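Local coordinates for putative ferritin-like diiron-carboxylate protein TM1526 (Thermotoga maritima, PDB 1VJX) that is of unknown function but belongs to the rubrerythrin family of ferritin-like proteins and may be a metal-binding oxidoreductase, at residues K97-L101 and K102-D106; E38-N41 and G42-K46; E55-H58 and A59-R63. All coordinates share one frame; numbering follows the deposited sequence.

Contact 1: K97-L101 and K102-D106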
loop_
_atom_site.group_PDB
_atom_site.type_symbol
_atom_site.label_atom_id
_atom_site.label_comp_id
_atom_site.label_asym_id
_atom_site.label_seq_id
_atom_site.Cartn_x
_atom_site.Cartn_y
_atom_site.Cartn_z
ATOM N N LYS A 97 -22.537 -10.275 1.045
ATOM C CA LYS A 97 -23.432 -9.185 1.398
ATOM C C LYS A 97 -23.552 -9.006 2.913
ATOM O O LYS A 97 -24.299 -8.134 3.371
ATOM C CB LYS A 97 -24.809 -9.441 0.760
ATOM C CG LYS A 97 -24.839 -9.364 -0.773
ATOM C CD LYS A 97 -26.205 -9.758 -1.296
ATOM C CE LYS A 97 -26.266 -9.815 -2.817
ATOM N NZ LYS A 97 -27.438 -10.614 -3.317
ATOM N N ASP A 98 -22.805 -9.817 3.671
ATOM C CA ASP A 98 -22.870 -9.836 5.143
ATOM C C ASP A 98 -21.506 -9.734 5.807
ATOM O O ASP A 98 -21.283 -10.335 6.861
ATOM C CB ASP A 98 -23.522 -11.130 5.628
ATOM C CG ASP A 98 -22.782 -12.360 5.157
ATOM O OD1 ASP A 98 -21.774 -12.208 4.448
ATOM O OD2 ASP A 98 -23.147 -13.525 5.408
ATOM N N LEU A 99 -20.592 -8.982 5.208
ATOM C CA LEU A 99 -19.253 -8.890 5.738
ATOM C C LEU A 99 -19.250 -8.108 7.054
ATOM O O LEU A 99 -19.938 -7.093 7.184
ATOM C CB LEU A 99 -18.323 -8.215 4.724
ATOM C CG LEU A 99 -18.055 -8.943 3.396
ATOM C CD1 LEU A 99 -17.066 -8.128 2.581
ATOM C CD2 LEU A 99 -17.502 -10.341 3.594
ATOM N N THR A 100 -18.476 -8.604 8.023
ATOM C CA THR A 100 -18.236 -7.891 9.270
ATOM C C THR A 100 -17.039 -6.954 9.115
ATOM O O THR A 100 -16.140 -7.197 8.314
ATOM C CB THR A 100 -17.976 -8.868 10.446
ATOM O OG1 THR A 100 -16.752 -9.580 10.255
ATOM C CG2 THR A 100 -19.041 -9.972 10.520
ATOM N N LEU A 101 -17.032 -5.882 9.892
ATOM C CA LEU A 101 -15.924 -4.928 9.858
ATOM C C LEU A 101 -14.639 -5.615 10.282
ATOM O O LEU A 101 -13.599 -5.401 9.675
ATOM C CB LEU A 101 -16.221 -3.701 10.747
ATOM C CG LEU A 101 -15.200 -2.545 10.655
ATOM C CD1 LEU A 101 -15.239 -1.812 9.313
ATOM C CD2 LEU A 101 -15.417 -1.565 11.830
ATOM N N LYS A 102 -14.745 -6.476 11.290
ATOM C CA LYS A 102 -13.615 -7.240 11.822
ATOM C C LYS A 102 -12.846 -8.030 10.782
ATOM O O LYS A 102 -11.635 -7.929 10.709
ATOM C CB LYS A 102 -14.098 -8.221 12.912
ATOM C CG LYS A 102 -13.007 -9.142 13.505
ATOM C CD LYS A 102 -13.502 -9.904 14.764
ATOM C CE LYS A 102 -12.349 -10.483 15.624
ATOM N NZ LYS A 102 -11.280 -11.220 14.828
ATOM N N GLU A 103 -13.536 -8.871 10.022
ATOM C CA GLU A 103 -12.837 -9.746 9.091
ATOM C C GLU A 103 -12.138 -8.953 7.980
ATOM O O GLU A 103 -11.049 -9.269 7.559
ATOM C CB GLU A 103 -13.782 -10.808 8.534
ATOM C CG GLU A 103 -14.903 -10.343 7.642
ATOM C CD GLU A 103 -15.784 -11.525 7.242
ATOM O OE1 GLU A 103 -15.207 -12.506 6.657
ATOM O OE2 GLU A 103 -17.023 -11.484 7.515
ATOM N N VAL A 104 -12.782 -7.878 7.584
ATOM C CA VAL A 104 -12.318 -6.955 6.568
ATOM C C VAL A 104 -11.075 -6.175 7.049
ATOM O O VAL A 104 -10.061 -6.055 6.339
ATOM C CB VAL A 104 -13.544 -6.026 6.225
ATOM C CG1 VAL A 104 -13.179 -4.563 6.040
ATOM C CG2 VAL A 104 -14.363 -6.603 5.045
ATOM N N LEU A 105 -11.168 -5.637 8.253
ATOM C CA LEU A 105 -10.055 -4.955 8.876
ATOM C C LEU A 105 -8.858 -5.881 9.118
ATOM O O LEU A 105 -7.701 -5.486 8.926
ATOM C CB LEU A 105 -10.507 -4.300 10.182
ATOM C CG LEU A 105 -11.310 -3.006 10.045
ATOM C CD1 LEU A 105 -11.528 -2.432 11.331
ATOM C CD2 LEU A 105 -10.597 -1.984 9.165
ATOM N N ASP A 106 -9.111 -7.116 9.515
ATOM C CA ASP A 106 -8.010 -8.040 9.758
ATOM C C ASP A 106 -7.192 -8.188 8.512
ATOM O O ASP A 106 -5.980 -8.190 8.554
ATOM C CB ASP A 106 -8.525 -9.416 10.230
ATOM C CG ASP A 106 -8.911 -9.425 11.729
ATOM O OD1 ASP A 106 -8.438 -8.550 12.478
ATOM O OD2 ASP A 106 -9.706 -10.259 12.235
#
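T100 and E103 form a capping box at the start of helix 101-125. T100 is the N-cap. The side chains cross at about a right angle, and each accepts from the other's backbone N. The carboxylate of E103 reaches back to the backbone of T100, where T100 N gives a nearly straight bond to E103 OE2 (3.3 Å). OE2 is met on its anti side, 18° out of the carboxylate plane. In return E103 N gives a weak bond to T100 OG1 (3.3 Å). OG1 of T100 sits between the backbone N and the carbonyl carbon (chi1 66°), which turns it toward E103 N. CG of E103 takes the same kind of place, and the extended chain beyond it lies back across T100. The charge of E103 has a stronger partner outside the cap, since OE2 also makes a salt bridge to R96. Apolar contacts flank the cap. CD1 of L99 meets CG2 of V104, again with the side chains roughly perpendicular. One turn apart, K102 NZ makes a salt bridge to D106 OD2 on its syn lone pair. On the bundle side, L101 CG rests 3.7 Å from L105 CD1.

Contact 2: E38-N41 and G42-K46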
loop_
_atom_site.group_PDB
_atom_site.type_symbol
_atom_site.label_atom_id
_atom_site.label_comp_id
_atom_site.label_asym_id
_atom_site.label_seq_id
_atom_site.Cartn_x
_atom_site.Cartn_y
_atom_site.Cartn_z
ATOM N N GLU A 38 -18.401 -0.150 -0.091
ATOM C CA GLU A 38 -19.722 -0.588 -0.510
ATOM C C GLU A 38 -20.357 -1.484 0.518
ATOM O O GLU A 38 -21.508 -1.772 0.389
ATOM C CB GLU A 38 -19.634 -1.383 -1.818
ATOM C CG GLU A 38 -19.413 -0.568 -3.082
ATOM C CD GLU A 38 -18.784 -1.391 -4.217
ATOM O OE1 GLU A 38 -18.407 -2.581 -3.999
ATOM O OE2 GLU A 38 -18.617 -0.823 -5.322
ATOM N N HIS A 39 -19.597 -1.950 1.508
ATOM C CA HIS A 39 -20.086 -2.898 2.501
ATOM C C HIS A 39 -20.507 -2.225 3.818
ATOM O O HIS A 39 -21.070 -2.884 4.693
ATOM C CB HIS A 39 -19.014 -3.966 2.772
ATOM C CG HIS A 39 -18.744 -4.850 1.590
ATOM N ND1 HIS A 39 -19.369 -6.068 1.401
ATOM C CD2 HIS A 39 -17.943 -4.668 0.513
ATOM C CE1 HIS A 39 -18.957 -6.598 0.265
ATOM N NE2 HIS A 39 -18.095 -5.769 -0.296
ATOM N N PHE A 40 -20.227 -0.917 3.919
ATOM C CA PHE A 40 -20.256 -0.150 5.171
ATOM C C PHE A 40 -20.857 1.230 4.991
ATOM O O PHE A 40 -21.170 1.633 3.884
ATOM C CB PHE A 40 -18.860 -0.086 5.782
ATOM C CG PHE A 40 -18.357 -1.416 6.159
ATOM C CD1 PHE A 40 -18.908 -2.080 7.250
ATOM C CD2 PHE A 40 -17.412 -2.073 5.363
ATOM C CE1 PHE A 40 -18.485 -3.362 7.582
ATOM C CE2 PHE A 40 -16.970 -3.347 5.683
ATOM C CZ PHE A 40 -17.497 -3.996 6.804
ATOM N N ASN A 41 -21.021 1.959 6.088
ATOM C CA ASN A 41 -22.155 2.865 6.170
ATOM C C ASN A 41 -21.946 4.345 6.493
ATOM O O ASN A 41 -22.656 5.178 5.925
ATOM C CB ASN A 41 -23.208 2.267 7.117
ATOM C CG ASN A 41 -24.205 1.374 6.395
ATOM O OD1 ASN A 41 -24.755 1.747 5.331
ATOM N ND2 ASN A 41 -24.467 0.194 6.972
ATOM N N GLY A 42 -21.051 4.708 7.390
ATOM C CA GLY A 42 -21.144 6.069 7.895
ATOM C C GLY A 42 -19.877 6.851 7.839
ATOM O O GLY A 42 -19.370 7.132 6.739
ATOM N N GLU A 43 -19.376 7.213 9.018
ATOM C CA GLU A 43 -17.977 7.622 9.158
ATOM C C GLU A 43 -17.025 6.564 8.568
ATOM O O GLU A 43 -16.037 6.905 7.932
ATOM C CB GLU A 43 -17.632 7.905 10.626
ATOM C CG GLU A 43 -18.290 9.165 11.172
ATOM C CD GLU A 43 -18.071 10.337 10.237
ATOM O OE1 GLU A 43 -16.887 10.622 9.934
ATOM O OE2 GLU A 43 -19.069 10.933 9.775
ATOM N N ILE A 44 -17.372 5.298 8.777
ATOM C CA ILE A 44 -16.651 4.163 8.235
ATOM C C ILE A 44 -16.556 4.161 6.700
ATOM O O ILE A 44 -15.476 3.976 6.162
ATOM C CB ILE A 44 -17.298 2.853 8.744
ATOM C CG1 ILE A 44 -16.984 2.679 10.240
ATOM C CG2 ILE A 44 -16.760 1.645 7.952
ATOM C CD1 ILE A 44 -17.808 1.636 10.936
ATOM N N LYS A 45 -17.676 4.359 6.006
ATOM C CA LYS A 45 -17.675 4.435 4.537
ATOM C C LYS A 45 -16.697 5.546 4.099
ATOM O O LYS A 45 -15.794 5.324 3.276
ATOM C CB LYS A 45 -19.093 4.722 3.982
ATOM C CG LYS A 45 -19.363 4.130 2.593
ATOM C CD LYS A 45 -20.553 4.730 1.842
ATOM C CE LYS A 45 -21.841 3.872 1.921
ATOM N NZ LYS A 45 -21.735 2.499 1.310
ATOM N N LYS A 46 -16.896 6.731 4.686
ATOM C CA LYS A 46 -16.106 7.925 4.403
ATOM C C LYS A 46 -14.612 7.633 4.614
ATOM O O LYS A 46 -13.769 8.084 3.855
ATOM C CB LYS A 46 -16.614 9.084 5.280
ATOM C CG LYS A 46 -15.876 10.439 5.203
ATOM C CD LYS A 46 -16.223 11.292 6.460
ATOM C CE LYS A 46 -16.093 12.825 6.231
ATOM N NZ LYS A 46 -16.503 13.640 7.440
#
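K45 reaches back from the first turn of helix 43-68 and gives a hydrogen bond from NZ to F40 O (2.8 Å). This ties the loop to the helix start that follows it. The ammonium stands almost in line with the carbonyl, at a C=O...N angle of 177°. The chain of K45 bends at chi3 (-100°) and again at chi4, which folds it over the same oxygen. The bends bring CE of K45 back to 3.1 Å from F40 O; CG already lies beside it. NZ has a second acceptor just before the loop, S37 O, so one ammonium grips two backbone carbonyls. With an alanine in place of K45, both F40 O and S37 O would lose this donor, and the loop is likely to be freer to shift against the helix.

The apolar part of the contact joins F40 and I44. CG2 of I44 lies 3.5 Å from CB of F40 and approaches the ring obliquely near CG. This branch is anti to the backbone N of I44.

The backbone part is the first turn itself. G42 is the N-cap, and K46 N bonds to G42 O (3.2 Å).

The contact lies at the surface, in the connection between helix 15-36 and helix 43-68. F40 also touches L101 and V104 of helix 101-125, and I44 touches L101 of the same helix.

Contact 3: E55-H58 and A59-R63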
loop_
_atom_site.group_PDB
_atom_site.type_symbol
_atom_site.label_atom_id
_atom_site.label_comp_id
_atom_site.label_asym_id
_atom_site.label_seq_id
_atom_site.Cartn_x
_atom_site.Cartn_y
_atom_site.Cartn_z
ATOM N N GLU A 55 -4.423 6.304 -1.296
ATOM C CA GLU A 55 -3.701 5.250 -2.027
ATOM C C GLU A 55 -3.531 5.593 -3.503
ATOM O O GLU A 55 -2.473 5.338 -4.085
ATOM C CB GLU A 55 -4.426 3.918 -1.941
ATOM C CG GLU A 55 -4.541 3.317 -0.568
ATOM C CD GLU A 55 -3.219 2.856 0.011
ATOM O OE1 GLU A 55 -2.543 3.682 0.649
ATOM O OE2 GLU A 55 -2.881 1.659 -0.148
ATOM N N ARG A 56 -4.592 6.128 -4.099
ATOM C CA ARG A 56 -4.566 6.675 -5.464
ATOM C C ARG A 56 -3.372 7.615 -5.678
ATOM O O ARG A 56 -2.475 7.344 -6.511
ATOM C CB ARG A 56 -5.866 7.419 -5.749
ATOM C CG ARG A 56 -6.038 7.883 -7.204
ATOM C CD ARG A 56 -7.270 8.783 -7.425
ATOM N NE ARG A 56 -7.274 9.911 -6.492
ATOM C CZ ARG A 56 -6.607 11.055 -6.670
ATOM N NH1 ARG A 56 -5.882 11.269 -7.764
ATOM N NH2 ARG A 56 -6.675 12.012 -5.752
ATOM N N ILE A 57 -3.340 8.695 -4.897
ATOM C CA ILE A 57 -2.283 9.709 -4.984
ATOM C C ILE A 57 -0.886 9.114 -4.867
ATOM O O ILE A 57 0.021 9.507 -5.592
ATOM C CB ILE A 57 -2.520 10.805 -3.920
ATOM C CG1 ILE A 57 -3.665 11.709 -4.364
ATOM C CG2 ILE A 57 -1.251 11.653 -3.666
ATOM C CD1 ILE A 57 -4.210 12.564 -3.222
ATOM N N HIS A 58 -0.736 8.157 -3.958
ATOM C CA HIS A 58 0.506 7.424 -3.758
ATOM C C HIS A 58 0.951 6.690 -4.992
ATOM O O HIS A 58 2.136 6.738 -5.314
ATOM C CB HIS A 58 0.355 6.409 -2.635
ATOM C CG HIS A 58 0.259 7.032 -1.282
ATOM N ND1 HIS A 58 -0.224 6.359 -0.184
ATOM C CD2 HIS A 58 0.592 8.272 -0.856
ATOM C CE1 HIS A 58 -0.187 7.163 0.859
ATOM N NE2 HIS A 58 0.297 8.330 0.472
ATOM N N ALA A 59 0.011 6.006 -5.654
ATOM C CA ALA A 59 0.283 5.273 -6.893
ATOM C C ALA A 59 0.775 6.210 -7.995
ATOM O O ALA A 59 1.693 5.884 -8.710
ATOM C CB ALA A 59 -0.986 4.545 -7.370
ATOM N N GLU A 60 0.120 7.367 -8.123
ATOM C CA GLU A 60 0.504 8.400 -9.092
ATOM C C GLU A 60 1.916 8.912 -8.811
ATOM O O GLU A 60 2.602 9.364 -9.701
ATOM C CB GLU A 60 -0.463 9.591 -9.029
ATOM C CG GLU A 60 -1.820 9.388 -9.698
ATOM C CD GLU A 60 -2.842 10.534 -9.447
ATOM O OE1 GLU A 60 -2.559 11.506 -8.665
ATOM O OE2 GLU A 60 -3.966 10.452 -10.027
ATOM N N ILE A 61 2.341 8.873 -7.552
ATOM C CA ILE A 61 3.665 9.392 -7.195
ATOM C C ILE A 61 4.710 8.361 -7.568
ATOM O O ILE A 61 5.731 8.698 -8.174
ATOM C CB ILE A 61 3.721 9.788 -5.705
ATOM C CG1 ILE A 61 2.992 11.113 -5.514
ATOM C CG2 ILE A 61 5.180 9.848 -5.186
ATOM C CD1 ILE A 61 2.631 11.381 -4.104
ATOM N N PHE A 62 4.437 7.111 -7.178
ATOM C CA PHE A 62 5.267 5.974 -7.568
ATOM C C PHE A 62 5.366 5.778 -9.105
ATOM O O PHE A 62 6.403 5.350 -9.595
ATOM C CB PHE A 62 4.753 4.680 -6.920
ATOM C CG PHE A 62 5.065 4.547 -5.475
ATOM C CD1 PHE A 62 6.234 5.072 -4.926
ATOM C CD2 PHE A 62 4.187 3.834 -4.642
ATOM C CE1 PHE A 62 6.497 4.924 -3.558
ATOM C CE2 PHE A 62 4.440 3.663 -3.302
ATOM C CZ PHE A 62 5.586 4.215 -2.732
ATOM N N ARG A 63 4.297 6.029 -9.846
ATOM C CA ARG A 63 4.370 5.877 -11.335
ATOM C C ARG A 63 5.304 6.964 -11.898
ATOM O O ARG A 63 6.183 6.687 -12.692
ATOM C CB ARG A 63 3.013 6.017 -12.024
ATOM C CG ARG A 63 2.037 4.876 -11.798
ATOM C CD ARG A 63 0.912 4.790 -12.879
ATOM N NE ARG A 63 -0.131 5.777 -12.623
ATOM C CZ ARG A 63 -1.171 5.585 -11.805
ATOM N NH1 ARG A 63 -1.356 4.422 -11.204
ATOM N NH2 ARG A 63 -2.056 6.555 -11.609
#
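The guanidinium of R56 meets E60 OE2 at its edge, near its own plane, one turn along helix 43-68. NH1 and OE2 are 3.1 Å apart. The carboxylate plane is turned 75° from the guanidinium plane, and the hydrogen bond in this salt bridge is weak (122°). R56 places its head there with CG anti to the backbone N and a bend at chi3. Its NE has another anion, D53. One face of the R63 guanidinium has E60 CA 3.9 Å above it, offset toward the rim, with A59 O on the same face; NH1 pairs with E27. The ring of F62 is approached obliquely by H58 O. It also meets the ring of Y119, the planes about 35° apart. I57 CG2 touches I61 CD1 at 3.9 Å.

I61 N gives weak bonds to I57 O and H58 O, while F62 N bonds H58 O nearly straight.

The ring of H58 is buried; NE2 bonds Q141 OE1 and ND1 bonds E26 OE1. R56 and E60 pair opposite charges on the outer side of the helix. E55 and H58 form an ExxH pair, as in ferritin-like diiron sites; with E26 and E142 close by this is consistent with a metal site.

How the contacts relate
From the N terminus, helix 15-36 runs into the loop that contact 2 fastens to the start of helix 43-68. Contact 3 lies further along that helix, within its turns, and closes no loop. Contact 1 comes last, where it caps the start of helix 101-125 and ends the long connection after helix 71-74. The three follow in series, and none nests in or crosses another. Contacts 1 and 2 touch at one end of the bundle. There L101 CA packs on F40 CZ at 3.6 Å, and L99 CD1 lies near H39 ND1, tying both helix starts together. Contact 3 stands apart, its centre about 23 Å from that of contact 2 and about 26 Å from that of contact 1.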